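Local coordinates for protein type 3 secretion system chaperone PscG (Pseudomonas aeruginosa, PDB 2UWJ) that works with PscE as a cytoplasmic chaperone that keeps the PscF needle protein of the type III secretion system from polymerising too early, at residues 57-62 against 76-81; 24-29 against 43-48. All blocks are in the same frame, centred on the assembly; numbering follows the deposited sequence.

Overall arrangement
Both contacts are largely buried, join helices close together in the chain, and follow one another in sequence, with centres about 15 Å apart. Contact 2 sets helix 22-34 against helix 38-51. Contact 1 sets 57-62, on helix 55-59, against helix 71-80. They share no segment but touch mainly through Phe61, whose CD2 lies 3.7 Å from Ile46 CG1 and whose CZ lies 3.8 Å from Arg45 CD. Neither contact has a hydrogen bond across it. Contact 1 rests on leucine, alanine and cysteine, with Leu81 at its margin. Contact 2 has a buried alanine-isoleucine side and an outer side where exposed Leu26 meets partly exposed Arg45, salt-bridged to Glu33.

Contact 1: 57-62 against 76-81; sequences EALAFA and LCEWHL
Cys77 is the first residue of 76-81 to meet the other segment, and it splits its contacts between two neighbours in sequence. Its SG, set beside its own backbone N and anti to the carbonyl carbon (chi1 -76°), reaches Ala58 CB at 3.7 Å. Its CB takes the branched end of Leu59: Leu59 CG is 3.6 Å from Cys77 CB, and methyls CD1 and CD2 of Leu59 stand 3.9 and 4.1 Å from that same CB. The fork of the leucine thus straddles a single cysteine carbon, at the level where the two backbones come nearest.

Glu78 starts off to one side but lends its aliphatic stem, with Leu59 CD2 at 4.2 Å from Glu78 CG. Its carboxylate turns to Arg90, with OE1 salt-bridged to NE, so this buried acid adds only carbon to the contact. Just beyond the helix, Leu81 meets Leu59 tip to tip, CD1 to CD1 at 3.5 Å. Leu59 therefore lies along the ridge from Cys77 to Leu81, one helical turn.

Tyr55 and Gln56, from the same short helix as Ala58, extend the cover over Leu81, Tyr55 also touches Cys77, and Leu49 of helix 38-51 backs Ala58. Such apolar packing of small and branched side chains between consecutive helices is consistent with the tetratricopeptide-repeat-like helical array expected of this chaperone family.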
loop_
_atom_site.group_PDB
_atom_site.type_symbol
_atom_site.label_atom_id
_atom_site.label_comp_id
_atom_site.label_asym_id
_atom_site.label_seq_id
_atom_site.Cartn_x
_atom_site.Cartn_y
_atom_site.Cartn_z
ATOM N N GLU C 57 -25.276 13.489 -2.931
ATOM C CA GLU C 57 -25.332 12.724 -1.692
ATOM C C GLU C 57 -23.901 12.546 -1.113
ATOM O O GLU C 57 -23.718 12.614 0.109
ATOM C CB GLU C 57 -25.995 11.368 -1.930
ATOM C CG GLU C 57 -27.518 11.496 -2.360
ATOM C CD GLU C 57 -27.996 10.175 -2.937
ATOM O OE1 GLU C 57 -28.362 9.256 -2.173
ATOM O OE2 GLU C 57 -27.940 10.068 -4.179
ATOM N N ALA C 58 -22.901 12.329 -1.972
ATOM C CA ALA C 58 -21.523 12.196 -1.463
ATOM C C ALA C 58 -21.127 13.515 -0.812
ATOM O O ALA C 58 -20.502 13.522 0.250
ATOM C CB ALA C 58 -20.525 11.796 -2.610
ATOM N N LEU C 59 -21.552 14.632 -1.402
ATOM C CA LEU C 59 -21.209 15.947 -0.880
ATOM C C LEU C 59 -21.930 16.298 0.427
ATOM O O LEU C 59 -21.531 17.219 1.110
ATOM C CB LEU C 59 -21.470 17.046 -1.924
ATOM C CG LEU C 59 -20.330 17.258 -2.941
ATOM C CD1 LEU C 59 -20.908 18.151 -4.079
ATOM C CD2 LEU C 59 -19.056 17.959 -2.258
ATOM N N ALA C 60 -22.978 15.559 0.794
ATOM C CA ALA C 60 -23.612 15.856 2.085
ATOM C C ALA C 60 -22.551 15.662 3.226
ATOM O O ALA C 60 -22.638 16.310 4.272
ATOM C CB ALA C 60 -24.823 14.933 2.327
ATOM N N PHE C 61 -21.552 14.806 2.997
ATOM C CA PHE C 61 -20.503 14.533 4.021
ATOM C C PHE C 61 -19.424 15.632 4.106
ATOM O O PHE C 61 -18.644 15.687 5.079
ATOM C CB PHE C 61 -19.843 13.180 3.737
ATOM C CG PHE C 61 -20.744 11.972 3.993
ATOM C CD1 PHE C 61 -21.171 11.660 5.282
ATOM C CD2 PHE C 61 -21.124 11.134 2.952
ATOM C CE1 PHE C 61 -21.968 10.517 5.529
ATOM C CE2 PHE C 61 -21.904 10.009 3.179
ATOM C CZ PHE C 61 -22.332 9.690 4.471
ATOM N N ALA C 62 -19.381 16.533 3.119
ATOM C CA ALA C 62 -18.376 17.623 3.145
ATOM C C ALA C 62 -18.558 18.629 4.301
ATOM O O ALA C 62 -17.567 19.178 4.826
ATOM C CB ALA C 62 -18.341 18.414 1.755
ATOM N N LEU C 76 -13.701 16.260 -6.379
ATOM C CA LEU C 76 -14.075 15.486 -7.595
ATOM C C LEU C 76 -15.585 15.614 -7.830
ATOM O O LEU C 76 -16.033 15.727 -8.998
ATOM C CB LEU C 76 -13.694 13.997 -7.470
ATOM C CG LEU C 76 -12.156 13.728 -7.603
ATOM C CD1 LEU C 76 -11.831 12.299 -7.170
ATOM C CD2 LEU C 76 -11.694 13.976 -9.013
ATOM N N CYS C 77 -16.372 15.563 -6.747
ATOM C CA CYS C 77 -17.837 15.676 -6.846
ATOM C C CYS C 77 -18.236 17.060 -7.405
ATOM O O CYS C 77 -19.143 17.194 -8.278
ATOM C CB CYS C 77 -18.491 15.455 -5.461
ATOM S SG CYS C 77 -18.526 13.714 -4.997
ATOM N N GLU C 78 -17.602 18.090 -6.875
ATOM C CA GLU C 78 -17.878 19.466 -7.335
ATOM C C GLU C 78 -17.514 19.565 -8.849
ATOM O O GLU C 78 -18.232 20.206 -9.653
ATOM C CB GLU C 78 -17.047 20.464 -6.495
ATOM C CG GLU C 78 -17.691 20.712 -5.134
ATOM C CD GLU C 78 -16.750 21.366 -4.112
ATOM O OE1 GLU C 78 -15.522 21.255 -4.255
ATOM O OE2 GLU C 78 -17.270 21.972 -3.177
ATOM N N TRP C 79 -16.398 18.962 -9.217
ATOM C CA TRP C 79 -15.958 18.960 -10.605
ATOM C C TRP C 79 -17.031 18.318 -11.514
ATOM O O TRP C 79 -17.423 18.941 -12.503
ATOM C CB TRP C 79 -14.628 18.213 -10.740
ATOM C CG TRP C 79 -14.078 18.070 -12.165
ATOM C CD1 TRP C 79 -13.749 19.085 -13.053
ATOM C CD2 TRP C 79 -13.656 16.848 -12.788
ATOM N NE1 TRP C 79 -13.124 18.558 -14.181
ATOM C CE2 TRP C 79 -13.054 17.193 -14.050
ATOM C CE3 TRP C 79 -13.711 15.497 -12.407
ATOM C CZ2 TRP C 79 -12.515 16.230 -14.917
ATOM C CZ3 TRP C 79 -13.164 14.523 -13.286
ATOM C CH2 TRP C 79 -12.574 14.908 -14.527
ATOM N N HIS C 80 -17.516 17.110 -11.195
ATOM C CA HIS C 80 -18.506 16.466 -12.058
ATOM C C HIS C 80 -19.837 17.188 -12.027
ATOM O O HIS C 80 -20.626 17.044 -12.968
ATOM C CB HIS C 80 -18.727 14.974 -11.713
ATOM C CG HIS C 80 -17.506 14.117 -11.883
ATOM N ND1 HIS C 80 -17.082 13.641 -13.103
ATOM C CD2 HIS C 80 -16.660 13.571 -10.962
ATOM C CE1 HIS C 80 -16.051 12.833 -12.947
ATOM N NE2 HIS C 80 -15.771 12.770 -11.651
ATOM N N LEU C 81 -20.105 17.960 -10.966
ATOM C CA LEU C 81 -21.359 18.704 -10.896
ATOM C C LEU C 81 -21.204 20.100 -11.580
ATOM O O LEU C 81 -22.136 20.893 -11.583
ATOM C CB LEU C 81 -21.816 18.864 -9.422
ATOM C CG LEU C 81 -22.367 17.642 -8.666
ATOM C CD1 LEU C 81 -22.640 18.036 -7.174
ATOM C CD2 LEU C 81 -23.670 17.113 -9.343
#

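Contact 2: 24-29 against 43-48; sequences EALCIA and LIRISS
Arg45 runs across Ala29 toward Leu26, and its side chain can be followed outward from helix 38-51. From CB, the chain leaves with CG beside the backbone N and anti to the carbonyl carbon (chi1 -81°), which brings CG to 3.9 Å from Ala29 CB. It then stays extended through CD to NE, carrying the charge beyond that alanine. NE forms a salt bridge with Glu33 OE2, one turn farther along helix 22-34 than Ala29, so the acid anchors the guanidinium while Ala29 CB covers one face of that flat group. At the tip, Leu26 crosses obliquely: Leu26 CD1 is 4.2 Å from Arg45 CZ and 3.3 Å from Arg45 NH1, a close approach of a methyl to a charged nitrogen.

On the buried side, Ile44 turns CG2 toward the facing helix. This branch methyl, anti to the backbone N, meets both alanines there: Ile44 CG2 is 3.8 Å from Ala25 CB, 3.6 Å from Ala25 O and 4.1 Å from Ala29 CB. The segment axes approach to 9.2 Å, with small alanines at the interface, and run nearly antiparallel (159°).

Helix 4-17 supports the inner side, with Ala13 touching both Ile28 and Ile44. From helix 71-80, Trp73 packs on Leu43, Ile46 and Ser47, and Phe74 on Ile46. Glu24, Cys27 and Ile28 of helix 22-34 are met by the neighbouring PscE chain, and a further protein chain of the assembly packs on Leu43 and Ser47, so this antiparallel pair sits among PscE, that further chain, helix 4-17 and helix 71-80.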
loop_
_atom_site.group_PDB
_atom_site.type_symbol
_atom_site.label_atom_id
_atom_site.label_comp_id
_atom_site.label_asym_id
_atom_site.label_seq_id
_atom_site.Cartn_x
_atom_site.Cartn_y
_atom_site.Cartn_z
ATOM N N GLU C 24 -22.879 -4.309 -1.604
ATOM C CA GLU C 24 -21.873 -4.981 -0.798
ATOM C C GLU C 24 -21.006 -3.991 -0.016
ATOM O O GLU C 24 -20.791 -4.162 1.191
ATOM C CB GLU C 24 -20.969 -5.873 -1.673
ATOM C CG GLU C 24 -21.750 -7.009 -2.403
ATOM C CD GLU C 24 -22.423 -6.570 -3.722
ATOM O OE1 GLU C 24 -22.365 -5.390 -4.101
ATOM O OE2 GLU C 24 -23.030 -7.432 -4.374
ATOM N N ALA C 25 -20.532 -2.938 -0.686
ATOM C CA ALA C 25 -19.667 -1.958 -0.041
ATOM C C ALA C 25 -20.405 -1.297 1.103
ATOM O O ALA C 25 -19.846 -1.095 2.186
ATOM C CB ALA C 25 -19.194 -0.844 -1.068
ATOM N N LEU C 26 -21.663 -0.961 0.853
ATOM C CA LEU C 26 -22.489 -0.310 1.872
ATOM C C LEU C 26 -22.667 -1.194 3.130
ATOM O O LEU C 26 -22.591 -0.683 4.258
ATOM C CB LEU C 26 -23.855 0.061 1.311
ATOM C CG LEU C 26 -24.794 0.776 2.313
ATOM C CD1 LEU C 26 -24.135 2.090 2.736
ATOM C CD2 LEU C 26 -26.211 1.040 1.690
ATOM N N CYS C 27 -22.954 -2.485 2.943
ATOM C CA CYS C 27 -23.097 -3.380 4.101
ATOM C C CYS C 27 -21.811 -3.385 4.894
ATOM O O CYS C 27 -21.815 -3.412 6.127
ATOM C CB CYS C 27 -23.388 -4.828 3.651
ATOM S SG CYS C 27 -25.023 -5.075 2.935
ATOM N N ILE C 28 -20.679 -3.352 4.193
ATOM C CA ILE C 28 -19.419 -3.353 4.927
ATOM C C ILE C 28 -19.189 -2.043 5.658
ATOM O O ILE C 28 -18.721 -2.031 6.793
ATOM C CB ILE C 28 -18.216 -3.679 3.998
ATOM C CG1 ILE C 28 -18.339 -5.171 3.552
ATOM C CG2 ILE C 28 -16.865 -3.422 4.774
ATOM C CD1 ILE C 28 -17.473 -5.586 2.323
ATOM N N ALA C 29 -19.544 -0.926 5.022
ATOM C CA ALA C 29 -19.355 0.366 5.683
ATOM C C ALA C 29 -20.184 0.457 6.972
ATOM O O ALA C 29 -19.706 0.984 7.987
ATOM C CB ALA C 29 -19.751 1.527 4.743
ATOM N N LEU C 43 -14.973 6.935 3.916
ATOM C CA LEU C 43 -14.279 6.767 2.626
ATOM C C LEU C 43 -15.061 5.834 1.678
ATOM O O LEU C 43 -15.307 6.138 0.483
ATOM C CB LEU C 43 -12.874 6.137 2.864
ATOM C CG LEU C 43 -12.168 5.666 1.570
ATOM C CD1 LEU C 43 -12.004 6.895 0.700
ATOM C CD2 LEU C 43 -10.743 5.056 1.857
ATOM N N ILE C 44 -15.462 4.680 2.184
ATOM C CA ILE C 44 -16.190 3.710 1.345
ATOM C C ILE C 44 -17.540 4.244 0.877
ATOM O O ILE C 44 -17.894 4.131 -0.305
ATOM C CB ILE C 44 -16.389 2.350 2.126
ATOM C CG1 ILE C 44 -15.009 1.634 2.287
ATOM C CG2 ILE C 44 -17.380 1.445 1.374
ATOM C CD1 ILE C 44 -14.956 0.650 3.602
ATOM N N ARG C 45 -18.276 4.845 1.797
ATOM C CA ARG C 45 -19.583 5.429 1.497
ATOM C C ARG C 45 -19.422 6.471 0.392
ATOM O O ARG C 45 -20.168 6.479 -0.578
ATOM C CB ARG C 45 -20.123 6.136 2.756
ATOM C CG ARG C 45 -20.792 5.183 3.810
ATOM C CD ARG C 45 -21.391 6.000 4.926
ATOM N NE ARG C 45 -21.909 5.164 6.016
ATOM C CZ ARG C 45 -23.054 4.485 5.950
ATOM N NH1 ARG C 45 -23.774 4.551 4.837
ATOM N NH2 ARG C 45 -23.506 3.780 6.997
ATOM N N ILE C 46 -18.454 7.370 0.579
ATOM C CA ILE C 46 -18.229 8.447 -0.406
ATOM C C ILE C 46 -17.780 7.928 -1.808
ATOM O O ILE C 46 -18.302 8.338 -2.862
ATOM C CB ILE C 46 -17.221 9.435 0.139
ATOM C CG1 ILE C 46 -17.899 10.227 1.269
ATOM C CG2 ILE C 46 -16.737 10.385 -1.016
ATOM C CD1 ILE C 46 -16.939 11.045 2.155
ATOM N N SER C 47 -16.847 6.983 -1.806
ATOM C CA SER C 47 -16.372 6.413 -3.043
ATOM C C SER C 47 -17.532 5.711 -3.771
ATOM O O SER C 47 -17.703 5.858 -5.006
ATOM C CB SER C 47 -15.237 5.411 -2.783
ATOM O OG SER C 47 -14.861 4.770 -3.993
ATOM N N SER C 48 -18.330 4.953 -3.026
ATOM C CA SER C 48 -19.437 4.221 -3.628
ATOM C C SER C 48 -20.448 5.203 -4.237
ATOM O O SER C 48 -20.887 5.015 -5.365
ATOM C CB SER C 48 -20.180 3.383 -2.588
ATOM O OG SER C 48 -21.320 2.822 -3.208
#